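Local structure of phosphoserine aminotransferase (Bacillus circulans, 2C0R) at residues A[69-73]-A[230-235]; A[312-317]-A[353-357]; A[127-131]-A[289-294]; A[161-165]-A[186-190]. The protein catalyses the reversible, pyridoxal phosphate-dependent transamination between phosphoserine and 2-oxoglutarate in serine biosynthesis, and the matching phosphohydroxythreonine reaction in pyridoxine biosynthesis. The protein carries 1 engineered substitution. All blocks are in the same frame, centred on the assembly; numbering follows the deposited sequence.

Contact 1. Residues A[69-73]-A[230-235]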
loop_
_atom_site.group_PDB
_atom_site.type_symbol
_atom_site.label_atom_id
_atom_site.label_comp_id
_atom_site.label_asym_id
_atom_site.label_seq_id
_atom_site.Cartn_x
_atom_site.Cartn_y
_atom_site.Cartn_z
ATOM N N LYS A 69 14.875 9.754 -10.080
ATOM C CA LYS A 69 13.590 10.112 -9.499
ATOM C C LYS A 69 13.254 9.140 -8.376
ATOM O O LYS A 69 13.431 7.926 -8.552
ATOM C CB LYS A 69 12.500 10.064 -10.569
ATOM C CG LYS A 69 11.142 10.558 -10.077
ATOM C CD LYS A 69 11.068 12.058 -9.834
ATOM C CE LYS A 69 9.636 12.341 -9.354
ATOM N NZ LYS A 69 9.490 13.706 -8.780
ATOM N N VAL A 70 12.778 9.666 -7.265
ATOM C CA VAL A 70 12.266 8.826 -6.192
ATOM C C VAL A 70 10.770 8.591 -6.443
ATOM O O VAL A 70 10.010 9.552 -6.502
ATOM C CB VAL A 70 12.493 9.468 -4.819
ATOM C CG1 VAL A 70 11.892 8.636 -3.705
ATOM C CG2 VAL A 70 13.977 9.733 -4.601
ATOM N N LEU A 71 10.411 7.322 -6.602
ATOM C CA LEU A 71 9.041 6.920 -6.752
ATOM C C LEU A 71 8.543 6.225 -5.497
ATOM O O LEU A 71 9.318 5.540 -4.845
ATOM C CB LEU A 71 8.907 5.945 -7.951
ATOM C CG LEU A 71 9.546 6.418 -9.241
ATOM C CD1 LEU A 71 9.426 5.315 -10.295
ATOM C CD2 LEU A 71 8.959 7.731 -9.751
ATOM N N PHE A 72 7.261 6.362 -5.230
ATOM C CA PHE A 72 6.614 5.619 -4.166
ATOM C C PHE A 72 5.573 4.731 -4.833
ATOM O O PHE A 72 4.608 5.252 -5.449
ATOM C CB PHE A 72 5.955 6.548 -3.177
ATOM C CG PHE A 72 6.947 7.492 -2.502
ATOM C CD1 PHE A 72 6.786 8.867 -2.605
ATOM C CD2 PHE A 72 8.014 6.938 -1.799
ATOM C CE1 PHE A 72 7.668 9.763 -2.022
ATOM C CE2 PHE A 72 8.902 7.831 -1.251
ATOM C CZ PHE A 72 8.760 9.209 -1.385
ATOM N N ILE A 73 5.775 3.439 -4.726
ATOM C CA ILE A 73 4.935 2.440 -5.401
ATOM C C ILE A 73 4.354 1.496 -4.380
ATOM O O ILE A 73 5.084 1.136 -3.439
ATOM C CB ILE A 73 5.749 1.709 -6.473
ATOM C CG1 ILE A 73 6.446 2.714 -7.379
ATOM C CG2 ILE A 73 4.857 0.733 -7.206
ATOM C CD1 ILE A 73 7.231 2.173 -8.579
ATOM N N TYR A 230 4.501 6.409 -12.862
ATOM C CA TYR A 230 4.943 7.022 -11.593
ATOM C C TYR A 230 5.812 8.224 -11.888
ATOM O O TYR A 230 5.646 9.240 -11.198
ATOM C CB TYR A 230 5.647 5.983 -10.704
ATOM C CG TYR A 230 4.688 4.854 -10.374
ATOM C CD1 TYR A 230 4.508 3.757 -11.183
ATOM C CD2 TYR A 230 3.939 4.926 -9.198
ATOM C CE1 TYR A 230 3.639 2.746 -10.870
ATOM C CE2 TYR A 230 3.037 3.912 -8.862
ATOM C CZ TYR A 230 2.895 2.837 -9.705
ATOM O OH TYR A 230 2.007 1.824 -9.388
ATOM N N VAL A 231 6.706 8.134 -12.897
ATOM C CA VAL A 231 7.576 9.261 -13.134
ATOM C C VAL A 231 6.764 10.465 -13.601
ATOM O O VAL A 231 6.881 11.552 -13.070
ATOM C CB VAL A 231 8.674 8.930 -14.152
ATOM C CG1 VAL A 231 9.458 10.202 -14.490
ATOM C CG2 VAL A 231 9.569 7.806 -13.624
ATOM N N LYS A 232 5.930 10.271 -14.610
ATOM C CA LYS A 232 5.229 11.381 -15.247
ATOM C C LYS A 232 4.218 12.006 -14.314
ATOM O O LYS A 232 3.870 13.156 -14.497
ATOM C CB LYS A 232 4.526 10.869 -16.522
ATOM C CG LYS A 232 5.588 10.459 -17.557
ATOM C CD LYS A 232 4.938 9.953 -18.844
ATOM C CE LYS A 232 5.963 10.122 -19.988
ATOM N NZ LYS A 232 7.306 10.293 -19.301
ATOM N N ASN A 233 3.740 11.244 -13.335
ATOM C CA ASN A 233 2.720 11.733 -12.432
ATOM C C ASN A 233 3.235 11.912 -11.006
ATOM O O ASN A 233 2.449 12.084 -10.067
ATOM C CB ASN A 233 1.531 10.779 -12.372
ATOM C CG ASN A 233 0.870 10.657 -13.757
ATOM O OD1 ASN A 233 1.067 9.689 -14.489
ATOM N ND2 ASN A 233 0.119 11.700 -14.007
ATOM N N ASN A 234 4.545 11.866 -10.826
ATOM C CA ASN A 234 5.126 12.030 -9.494
ATOM C C ASN A 234 4.510 11.105 -8.457
ATOM O O ASN A 234 4.294 11.561 -7.305
ATOM C CB ASN A 234 5.021 13.494 -9.061
ATOM C CG ASN A 234 5.845 13.809 -7.826
ATOM O OD1 ASN A 234 6.872 13.143 -7.527
ATOM N ND2 ASN A 234 5.416 14.854 -7.082
ATOM N N SER A 235 4.278 9.868 -8.823
ATOM C CA SER A 235 3.697 8.862 -7.945
ATOM C C SER A 235 2.307 9.240 -7.478
ATOM O O SER A 235 1.804 8.697 -6.495
ATOM C CB SER A 235 4.636 8.504 -6.767
ATOM O OG SER A 235 5.891 8.091 -7.274
HETATM O O HOH W 1 7.473 10.272 -7.385
HETATM O O HOH W 2 1.941 6.035 -5.217
#

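Contact 2. Residues A[312-317]-A[353-357]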
loop_
_atom_site.group_PDB
_atom_site.type_symbol
_atom_site.label_atom_id
_atom_site.label_comp_id
_atom_site.label_asym_id
_atom_site.label_seq_id
_atom_site.Cartn_x
_atom_site.Cartn_y
_atom_site.Cartn_z
ATOM N N GLU A 312 14.192 -23.530 22.504
ATOM C CA GLU A 312 14.318 -23.168 23.910
ATOM C C GLU A 312 14.815 -21.736 24.047
ATOM O O GLU A 312 14.305 -20.967 24.854
ATOM C CB GLU A 312 15.270 -24.132 24.621
ATOM C CG GLU A 312 15.377 -23.821 26.103
ATOM C CD GLU A 312 14.192 -24.401 26.857
ATOM O OE1 GLU A 312 13.406 -25.168 26.254
ATOM O OE2 GLU A 312 14.055 -24.082 28.054
ATOM N N PHE A 313 15.816 -21.360 23.252
ATOM C CA PHE A 313 16.366 -20.010 23.303
ATOM C C PHE A 313 15.244 -19.041 22.980
ATOM O O PHE A 313 15.092 -17.997 23.613
ATOM C CB PHE A 313 17.484 -19.915 22.286
ATOM C CG PHE A 313 18.116 -18.558 22.075
ATOM C CD1 PHE A 313 19.336 -18.301 22.679
ATOM C CD2 PHE A 313 17.587 -17.588 21.246
ATOM C CE1 PHE A 313 19.978 -17.103 22.528
ATOM C CE2 PHE A 313 18.181 -16.356 21.130
ATOM C CZ PHE A 313 19.395 -16.109 21.749
ATOM N N VAL A 314 14.459 -19.306 21.937
ATOM C CA VAL A 314 13.420 -18.330 21.500
ATOM C C VAL A 314 12.423 -18.122 22.616
ATOM O O VAL A 314 12.021 -17.032 23.007
ATOM C CB VAL A 314 12.741 -18.828 20.208
ATOM C CG1 VAL A 314 11.432 -18.085 19.952
ATOM C CG2 VAL A 314 13.664 -18.720 18.992
ATOM N N LYS A 315 12.019 -19.276 23.169
ATOM C CA LYS A 315 10.950 -19.229 24.163
ATOM C C LYS A 315 11.460 -18.468 25.365
ATOM O O LYS A 315 10.780 -17.586 25.915
ATOM C CB LYS A 315 10.531 -20.652 24.492
ATOM N N ALA A 316 12.682 -18.778 25.796
ATOM C CA ALA A 316 13.210 -18.048 26.936
ATOM C C ALA A 316 13.378 -16.587 26.597
ATOM O O ALA A 316 13.135 -15.719 27.422
ATOM C CB ALA A 316 14.526 -18.722 27.309
ATOM N N SER A 317 13.840 -16.270 25.374
ATOM C CA SER A 317 13.989 -14.872 25.041
ATOM C C SER A 317 12.650 -14.117 25.048
ATOM O O SER A 317 12.592 -12.948 25.473
ATOM C CB SER A 317 14.619 -14.655 23.672
ATOM O OG SER A 317 13.751 -14.882 22.584
ATOM N N PHE A 353 21.445 -11.648 27.343
ATOM C CA PHE A 353 20.611 -12.846 27.299
ATOM C C PHE A 353 21.363 -14.029 26.702
ATOM O O PHE A 353 21.294 -15.139 27.215
ATOM C CB PHE A 353 19.328 -12.555 26.516
ATOM C CG PHE A 353 18.522 -13.843 26.334
ATOM C CD1 PHE A 353 17.760 -14.304 27.405
ATOM C CD2 PHE A 353 18.529 -14.562 25.141
ATOM C CE1 PHE A 353 17.043 -15.481 27.290
ATOM C CE2 PHE A 353 17.811 -15.747 25.031
ATOM C CZ PHE A 353 17.054 -16.195 26.098
ATOM N N MET A 354 22.081 -13.766 25.619
ATOM C CA MET A 354 22.839 -14.836 24.992
ATOM C C MET A 354 23.910 -15.383 25.916
ATOM O O MET A 354 24.172 -16.584 25.908
ATOM C CB MET A 354 23.508 -14.307 23.697
ATOM C CG MET A 354 22.494 -14.193 22.565
ATOM S SD MET A 354 23.218 -13.311 21.156
ATOM C CE MET A 354 24.373 -14.553 20.542
ATOM N N GLU A 355 24.538 -14.521 26.721
ATOM C CA GLU A 355 25.550 -14.998 27.671
ATOM C C GLU A 355 24.915 -15.874 28.737
ATOM O O GLU A 355 25.422 -16.943 29.053
ATOM C CB GLU A 355 26.238 -13.780 28.295
ATOM C CG GLU A 355 27.250 -14.230 29.337
ATOM C CD GLU A 355 28.528 -14.840 28.808
ATOM O OE1 GLU A 355 29.243 -15.442 29.622
ATOM O OE2 GLU A 355 28.838 -14.736 27.593
ATOM N N HIS A 356 23.793 -15.449 29.310
ATOM C CA HIS A 356 23.048 -16.253 30.271
ATOM C C HIS A 356 22.620 -17.606 29.696
ATOM O O HIS A 356 22.754 -18.659 30.358
ATOM C CB HIS A 356 21.772 -15.555 30.776
ATOM C CG HIS A 356 20.860 -16.463 31.562
ATOM N ND1 HIS A 356 21.175 -16.965 32.815
ATOM C CD2 HIS A 356 19.633 -16.975 31.292
ATOM C CE1 HIS A 356 20.222 -17.738 33.287
ATOM N NE2 HIS A 356 19.260 -17.754 32.370
ATOM N N PHE A 357 22.072 -17.596 28.493
ATOM C CA PHE A 357 21.569 -18.870 27.955
ATOM C C PHE A 357 22.708 -19.826 27.691
ATOM O O PHE A 357 22.612 -21.018 27.956
ATOM C CB PHE A 357 20.739 -18.548 26.696
ATOM C CG PHE A 357 19.917 -19.732 26.238
ATOM C CD1 PHE A 357 18.627 -19.904 26.694
ATOM C CD2 PHE A 357 20.478 -20.658 25.365
ATOM C CE1 PHE A 357 17.902 -20.984 26.229
ATOM C CE2 PHE A 357 19.745 -21.733 24.908
ATOM C CZ PHE A 357 18.459 -21.921 25.386
#

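Contact 3. Residues A[127-131]-A[289-294]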
loop_
_atom_site.group_PDB
_atom_site.type_symbol
_atom_site.label_atom_id
_atom_site.label_comp_id
_atom_site.label_asym_id
_atom_site.label_seq_id
_atom_site.Cartn_x
_atom_site.Cartn_y
_atom_site.Cartn_z
ATOM N N ASN A 127 25.614 -23.166 -0.132
ATOM C CA ASN A 127 24.400 -22.980 0.660
ATOM C C ASN A 127 24.211 -21.501 1.000
ATOM O O ASN A 127 23.658 -21.139 2.046
ATOM C CB ASN A 127 24.464 -23.879 1.882
ATOM C CG ASN A 127 23.158 -24.065 2.616
ATOM O OD1 ASN A 127 23.111 -24.148 3.871
ATOM N ND2 ASN A 127 22.086 -24.140 1.822
ATOM N N TYR A 128 24.619 -20.619 0.089
ATOM C CA TYR A 128 24.476 -19.164 0.190
ATOM C C TYR A 128 25.259 -18.578 1.348
ATOM O O TYR A 128 25.058 -17.449 1.791
ATOM C CB TYR A 128 23.002 -18.749 0.309
ATOM C CG TYR A 128 22.224 -19.277 -0.884
ATOM C CD1 TYR A 128 21.255 -20.257 -0.746
ATOM C CD2 TYR A 128 22.471 -18.818 -2.174
ATOM C CE1 TYR A 128 20.550 -20.745 -1.831
ATOM C CE2 TYR A 128 21.764 -19.291 -3.268
ATOM C CZ TYR A 128 20.805 -20.256 -3.094
ATOM O OH TYR A 128 20.092 -20.753 -4.161
ATOM N N MET A 129 26.224 -19.315 1.884
ATOM C CA MET A 129 27.035 -18.781 2.968
ATOM C C MET A 129 28.199 -17.935 2.501
ATOM O O MET A 129 28.715 -17.179 3.315
ATOM C CB MET A 129 27.579 -19.953 3.789
ATOM C CG MET A 129 26.673 -20.390 4.895
ATOM S SD MET A 129 27.294 -21.982 5.631
ATOM C CE MET A 129 26.084 -22.731 4.497
ATOM N N THR A 130 28.626 -18.064 1.241
ATOM C CA THR A 130 29.756 -17.300 0.756
ATOM C C THR A 130 29.297 -16.435 -0.416
ATOM O O THR A 130 29.038 -16.998 -1.480
ATOM C CB THR A 130 30.880 -18.238 0.263
ATOM O OG1 THR A 130 31.209 -19.103 1.352
ATOM C CG2 THR A 130 32.128 -17.459 -0.148
ATOM N N LEU A 131 29.208 -15.127 -0.226
ATOM C CA LEU A 131 28.729 -14.336 -1.361
ATOM C C LEU A 131 29.675 -14.479 -2.542
ATOM O O LEU A 131 30.879 -14.673 -2.382
ATOM C CB LEU A 131 28.676 -12.866 -0.972
ATOM C CG LEU A 131 27.529 -12.520 -0.032
ATOM C CD1 LEU A 131 27.791 -11.196 0.672
ATOM C CD2 LEU A 131 26.242 -12.545 -0.835
ATOM N N CYS A 289 25.756 -18.229 10.360
ATOM C CA CYS A 289 25.133 -18.955 9.245
ATOM C C CYS A 289 25.557 -18.596 7.826
ATOM O O CYS A 289 25.039 -19.133 6.769
ATOM C CB CYS A 289 23.603 -18.735 9.289
ATOM S SG CYS A 289 22.958 -19.751 10.635
ATOM N N VAL A 290 26.489 -17.621 7.914
ATOM C CA VAL A 290 27.238 -17.232 6.704
ATOM C C VAL A 290 28.710 -17.030 7.073
ATOM O O VAL A 290 29.111 -16.939 8.233
ATOM C CB VAL A 290 26.700 -15.941 6.045
ATOM C CG1 VAL A 290 25.216 -16.032 5.804
ATOM C CG2 VAL A 290 27.008 -14.757 6.945
ATOM N N ASP A 291 29.529 -16.984 6.028
ATOM C CA ASP A 291 30.959 -16.777 6.155
ATOM C C ASP A 291 31.230 -15.404 6.755
ATOM O O ASP A 291 30.451 -14.474 6.494
ATOM C CB ASP A 291 31.617 -16.894 4.797
ATOM C CG ASP A 291 31.742 -18.316 4.305
ATOM O OD1 ASP A 291 31.210 -19.294 4.878
ATOM O OD2 ASP A 291 32.411 -18.426 3.259
ATOM N N VAL A 292 32.291 -15.273 7.523
ATOM C CA VAL A 292 32.591 -14.004 8.159
ATOM C C VAL A 292 32.587 -12.855 7.163
ATOM O O VAL A 292 31.922 -11.845 7.408
ATOM C CB VAL A 292 33.939 -14.078 8.907
ATOM C CG1 VAL A 292 34.377 -12.683 9.350
ATOM C CG2 VAL A 292 33.837 -15.024 10.097
ATOM N N ASP A 293 33.199 -12.975 6.012
ATOM C CA ASP A 293 33.303 -11.918 5.037
ATOM C C ASP A 293 31.973 -11.650 4.328
ATOM O O ASP A 293 31.971 -10.677 3.577
ATOM C CB ASP A 293 34.361 -12.225 3.949
ATOM C CG ASP A 293 35.751 -12.224 4.576
ATOM O OD1 ASP A 293 35.902 -11.807 5.736
ATOM O OD2 ASP A 293 36.663 -12.672 3.870
ATOM N N SER A 294 30.925 -12.413 4.561
ATOM C CA SER A 294 29.622 -12.159 3.924
ATOM C C SER A 294 28.628 -11.596 4.943
ATOM O O SER A 294 27.510 -11.348 4.608
ATOM C CB SER A 294 29.054 -13.448 3.311
ATOM O OG SER A 294 29.856 -13.773 2.181
#

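Contact 4. Residues A[161-165]-A[186-190]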
loop_
_atom_site.group_PDB
_atom_site.type_symbol
_atom_site.label_atom_id
_atom_site.label_comp_id
_atom_site.label_asym_id
_atom_site.label_seq_id
_atom_site.Cartn_x
_atom_site.Cartn_y
_atom_site.Cartn_z
ATOM N N ALA A 161 30.086 -4.069 -1.428
ATOM C CA ALA A 161 30.379 -3.259 -2.597
ATOM C C ALA A 161 29.655 -3.887 -3.784
ATOM O O ALA A 161 29.320 -5.070 -3.754
ATOM C CB ALA A 161 31.872 -3.212 -2.901
ATOM N N PHE A 162 29.437 -3.085 -4.798
ATOM C CA PHE A 162 28.641 -3.427 -5.969
ATOM C C PHE A 162 29.509 -3.338 -7.227
ATOM O O PHE A 162 30.462 -2.554 -7.305
ATOM C CB PHE A 162 27.463 -2.464 -6.071
ATOM C CG PHE A 162 26.670 -2.443 -4.763
ATOM C CD1 PHE A 162 26.667 -1.297 -3.986
ATOM C CD2 PHE A 162 25.954 -3.559 -4.375
ATOM C CE1 PHE A 162 25.935 -1.246 -2.811
ATOM C CE2 PHE A 162 25.264 -3.496 -3.164
ATOM C CZ PHE A 162 25.262 -2.365 -2.358
ATOM N N PRO A 163 29.126 -4.166 -8.187
ATOM C CA PRO A 163 29.916 -4.286 -9.423
ATOM C C PRO A 163 29.632 -3.112 -10.345
ATOM O O PRO A 163 28.597 -2.445 -10.283
ATOM C CB PRO A 163 29.349 -5.556 -10.050
ATOM C CG PRO A 163 27.891 -5.452 -9.674
ATOM C CD PRO A 163 27.920 -5.031 -8.203
ATOM N N ASP A 164 30.585 -2.875 -11.230
ATOM C CA ASP A 164 30.392 -1.858 -12.263
ATOM C C ASP A 164 29.944 -2.605 -13.512
ATOM O O ASP A 164 30.678 -3.467 -13.990
ATOM C CB ASP A 164 31.650 -1.032 -12.467
ATOM C CG ASP A 164 32.081 -0.171 -11.296
ATOM O OD1 ASP A 164 31.229 0.493 -10.639
ATOM O OD2 ASP A 164 33.307 -0.115 -10.997
ATOM N N THR A 165 28.772 -2.304 -14.007
ATOM C CA THR A 165 28.184 -3.115 -15.080
ATOM C C THR A 165 28.231 -2.403 -16.408
ATOM O O THR A 165 27.623 -2.881 -17.360
ATOM C CB THR A 165 26.739 -3.481 -14.686
ATOM O OG1 THR A 165 25.996 -2.294 -14.386
ATOM C CG2 THR A 165 26.776 -4.302 -13.388
ATOM N N ASN A 186 24.868 6.386 -8.313
ATOM C CA ASN A 186 25.181 6.380 -9.744
ATOM C C ASN A 186 25.661 5.037 -10.265
ATOM O O ASN A 186 25.700 4.818 -11.493
ATOM C CB ASN A 186 26.275 7.418 -10.002
ATOM C CG ASN A 186 25.802 8.800 -9.641
ATOM O OD1 ASN A 186 24.895 9.313 -10.271
ATOM N ND2 ASN A 186 26.424 9.413 -8.628
ATOM N N GLN A 187 26.014 4.087 -9.412
ATOM C CA GLN A 187 26.292 2.761 -9.925
ATOM C C GLN A 187 25.025 2.052 -10.447
ATOM O O GLN A 187 25.161 1.086 -11.198
ATOM C CB GLN A 187 26.878 1.849 -8.833
ATOM C CG GLN A 187 28.304 2.165 -8.483
ATOM C CD GLN A 187 28.921 1.091 -7.627
ATOM O OE1 GLN A 187 28.585 0.984 -6.442
ATOM N NE2 GLN A 187 29.815 0.289 -8.220
ATOM N N PHE A 188 23.878 2.528 -10.012
ATOM C CA PHE A 188 22.632 1.801 -10.255
ATOM C C PHE A 188 21.743 2.449 -11.258
ATOM O O PHE A 188 21.652 3.687 -11.300
ATOM C CB PHE A 188 21.815 1.714 -8.949
ATOM C CG PHE A 188 22.454 0.765 -7.934
ATOM C CD1 PHE A 188 23.377 1.251 -7.031
ATOM C CD2 PHE A 188 22.126 -0.584 -7.941
ATOM C CE1 PHE A 188 23.994 0.380 -6.134
ATOM C CE2 PHE A 188 22.699 -1.453 -7.033
ATOM C CZ PHE A 188 23.632 -0.960 -6.122
ATOM N N GLY A 189 21.017 1.637 -12.011
ATOM C CA GLY A 189 19.942 2.274 -12.791
ATOM C C GLY A 189 18.675 2.327 -11.944
ATOM O O GLY A 189 17.783 3.154 -12.141
ATOM N N LEU A 190 18.534 1.415 -10.992
ATOM C CA LEU A 190 17.305 1.345 -10.185
ATOM C C LEU A 190 17.627 0.677 -8.846
ATOM O O LEU A 190 18.260 -0.376 -8.815
ATOM C CB LEU A 190 16.190 0.552 -10.873
ATOM C CG LEU A 190 14.797 0.574 -10.226
ATOM C CD1 LEU A 190 13.781 0.456 -11.365
ATOM C CD2 LEU A 190 14.594 -0.547 -9.228
HETATM O O HOH W 3 30.203 -0.321 -4.608
HETATM O O HOH W 4 27.428 -0.385 -11.861
#

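Contact 1. Residues A[69-73]-A[230-235]
Tyr230, Lys69 and Leu71 lose the most surface where strand 69-73 meets the end of the helix running into 230-235. The Tyr230 ring carries Ile73 on one face: Ile73 CG1 sits 3.9 Å from the ring centroid and 16° off the normal, a CH-pi contact displaced toward the rim. The phenol OH bonds to the carbonyl of Met224. Leu71 reaches the helix with both methyls, CD1 lying 3.9 Å from Tyr230 CB and CD2 3.9 Å from Val231 CG2.

The polar half begins with Lys69, whose chain bends at chi2 (71°) and brings NZ within 3.0 Å of Asn234 OD1. The ammonium approaches from above the amide carbonyl plane and also bonds to Gln55 OE1. Asn234 OD1 takes two further hydrogen bonds, from Gln55 NE2 and from a water. That water also donates to Val70 O and accepts from Ser235 OG, at 2.7 Å. Ser235 OG in turn receives the Phe72 amide, N to OG 3.0 Å at a nearly straight 165°. Asn234 is the C-prime residue of a Schellman motif, a turn that places both polar side chains against the strand.

The Tyr230 side chain lies about 5 Å from that of Asn238, a pyridoxal phosphate-binding residue, and about 9 Å from a bound cofactor. In this fold-type I aminotransferase the helix end packs on strand 68-73, an outermost strand, within this chain, of the large domain's central mixed sheet. Helix 45-61 covers Val70 and Phe72, whereas Leu71 and Ile73 meet Val209 and Val207 of antiparallel strand 205-210, and Met83 of helix 76-88 touches both Ile73 and Tyr230.

Contact 2. Residues A[312-317]-A[353-357]
Phe313 and Phe353 both set CG trans to the backbone N (chi1 174° in each), and Phe357 adopts the same rotamer, a setting that carries the three rings in between the two helices, whose segment axes come within 11.2 Å of each other at their closest. There they build an aromatic cluster from two edge-to-face pairs. Phe353 turns its edge to the face of Phe313, with centroids 5.0 Å apart, planes at 72° and CE2 of Phe353 standing over that face, offset toward the rim. Phe313 presents its own edge to the face of Phe357, at 5.2 Å between centroids and 75° between planes. Phe313 thus acts as the middle ring, giving a face to one neighbour and an edge to the other.

In a fold-type I aminotransferase these two C-terminal helices, 307-319 and 344-361, belong to the small domain, and Phe313 also touches Leu334 of strand 334-337.

The first helix also packs against the rings through atoms close to its backbone. Phe313 CB lies over the Phe357 face, 4.0 Å from its centroid, in a CH-pi contact, and Glu312 meets that ring at the edge through CG, 3.7 Å from Phe357 CZ. Ala316 CB approaches the edge of the Phe353 ring, and Ser317 CA covers one of its faces. Met354 CG closes the rim of the Phe313 ring in its plane, 3.7 Å from Phe313 CZ, while Met354 also packs on Ala278 and Ile279 of helix 260-280.

Contact 3. Residues A[127-131]-A[289-294]
Leu131 N donates to Ser294 OG across 2.8 Å, and the N-H...O angle of 175° makes the bond almost straight. It joins two irregular chain segments: the loop after strand 117-122, on the large cofactor-binding domain of this fold-type I aminotransferase, and the loop between strands 287-288 and 299-303, which by the usual division of this fold falls in the small C-terminal domain. The contact thus probably bridges the two domains.

A backbone-to-backbone bond runs from Asp291 N to Met129 O, also 2.8 Å, with an angle of 170° at the hydrogen and the donor tilted from the carbonyl plane. Together with the first it clamps residues 129-131 at two points two residues apart. The receiving loop is shaped by a 3-10 segment, in which Ser294 N bonds to Asp291 O at 2.9 Å. This turn sets the hydroxyl of Ser294 and the amide of Asp291 to face the same neighbour.

Other side chains lie round these bonds. Val290 CB is 3.6 Å from Met129 O, and both Val290 and Leu131 also touch Ala157 of strand 157-158, while the Ser294 backbone is bonded to Gln158. Thr130 OG1 is directed at Asp291 OD2, but the modelled separation is too short to trust. With CG trans to its carbonyl carbon (chi1 -73°), Leu131 lays its branch against the serine that holds its own amide: CG is 3.4 Å from Ser294 OG, and CD1 is 3.7 Å from Ser294 CB.

Contact 4. Residues A[161-165]-A[186-190]
Gln187 stays extended beyond CG (chi2 -168°), which carries its amide across to 161-165, where it spends both amide hydrogens. Its NE2 donates to Asp164 OD1 at 2.8 Å and to Phe162 O at 3.1 Å, both bonds bent, the straighter one, to Asp164, reaching 154° at the hydrogen. The carboxylate oxygen lies in the amide plane of Gln187, while the amide nitrogen itself meets the carboxylate from above its plane. Phe162 O is likewise approached from well above its carbonyl plane.

Both segments are mostly irregular parts of the large domain in this fold-type I aminotransferase. The first precedes strand 170-173; 186-190 opens with the end of a 3-10 turn and leads into strand 190-194, so the contact ties connections at adjacent parallel strands of the central sheet. Asp173, a pyridoxal phosphate ligand, ends the first of those strands.

The acceptor side of Gln187 is met by water. OE1 receives a hydrogen from a water 2.8 Å away, and that water in turn accepts the Phe162 amide, N to water 2.9 Å. A second water links the backbones: it donates to Pro163 O and to Gln187 O, both at 2.8 Å, and accepts Thr165 N over a longer reach. Thr165 OG1 has its own partner in Val168 O.

Beside this polar network the rings of Phe162 and Phe188 form a T-shaped stack, with planes at 71°. Phe188 brings its edge to the Phe162 face, CZ standing 3.6 Å from Phe162 CG, while Gln187 OE1 lies at the edge of the Phe162 ring, near its plane.

In the fold
Contacts 1 and 3 interlock along the chain: 69-73 comes first, then 127-131, with their partners 230-235 and 289-294 following in the same order. Contact 4 falls within the span of both, and contact 2 follows last, wholly C-terminal. In space, contacts 1 and 4 lie at the seven-stranded sheet of the large domain, with centres about 21 Å apart, whereas contact 2 joins helices 307-319 and 344-361 of the small domain. Contact 3, about 22 Å from contact 4 and 24 Å from contact 2, centre to centre, probably links the two domains. Contacts 1 and 2, about 45 Å apart by centres, sit on opposite sides of the chain's centre.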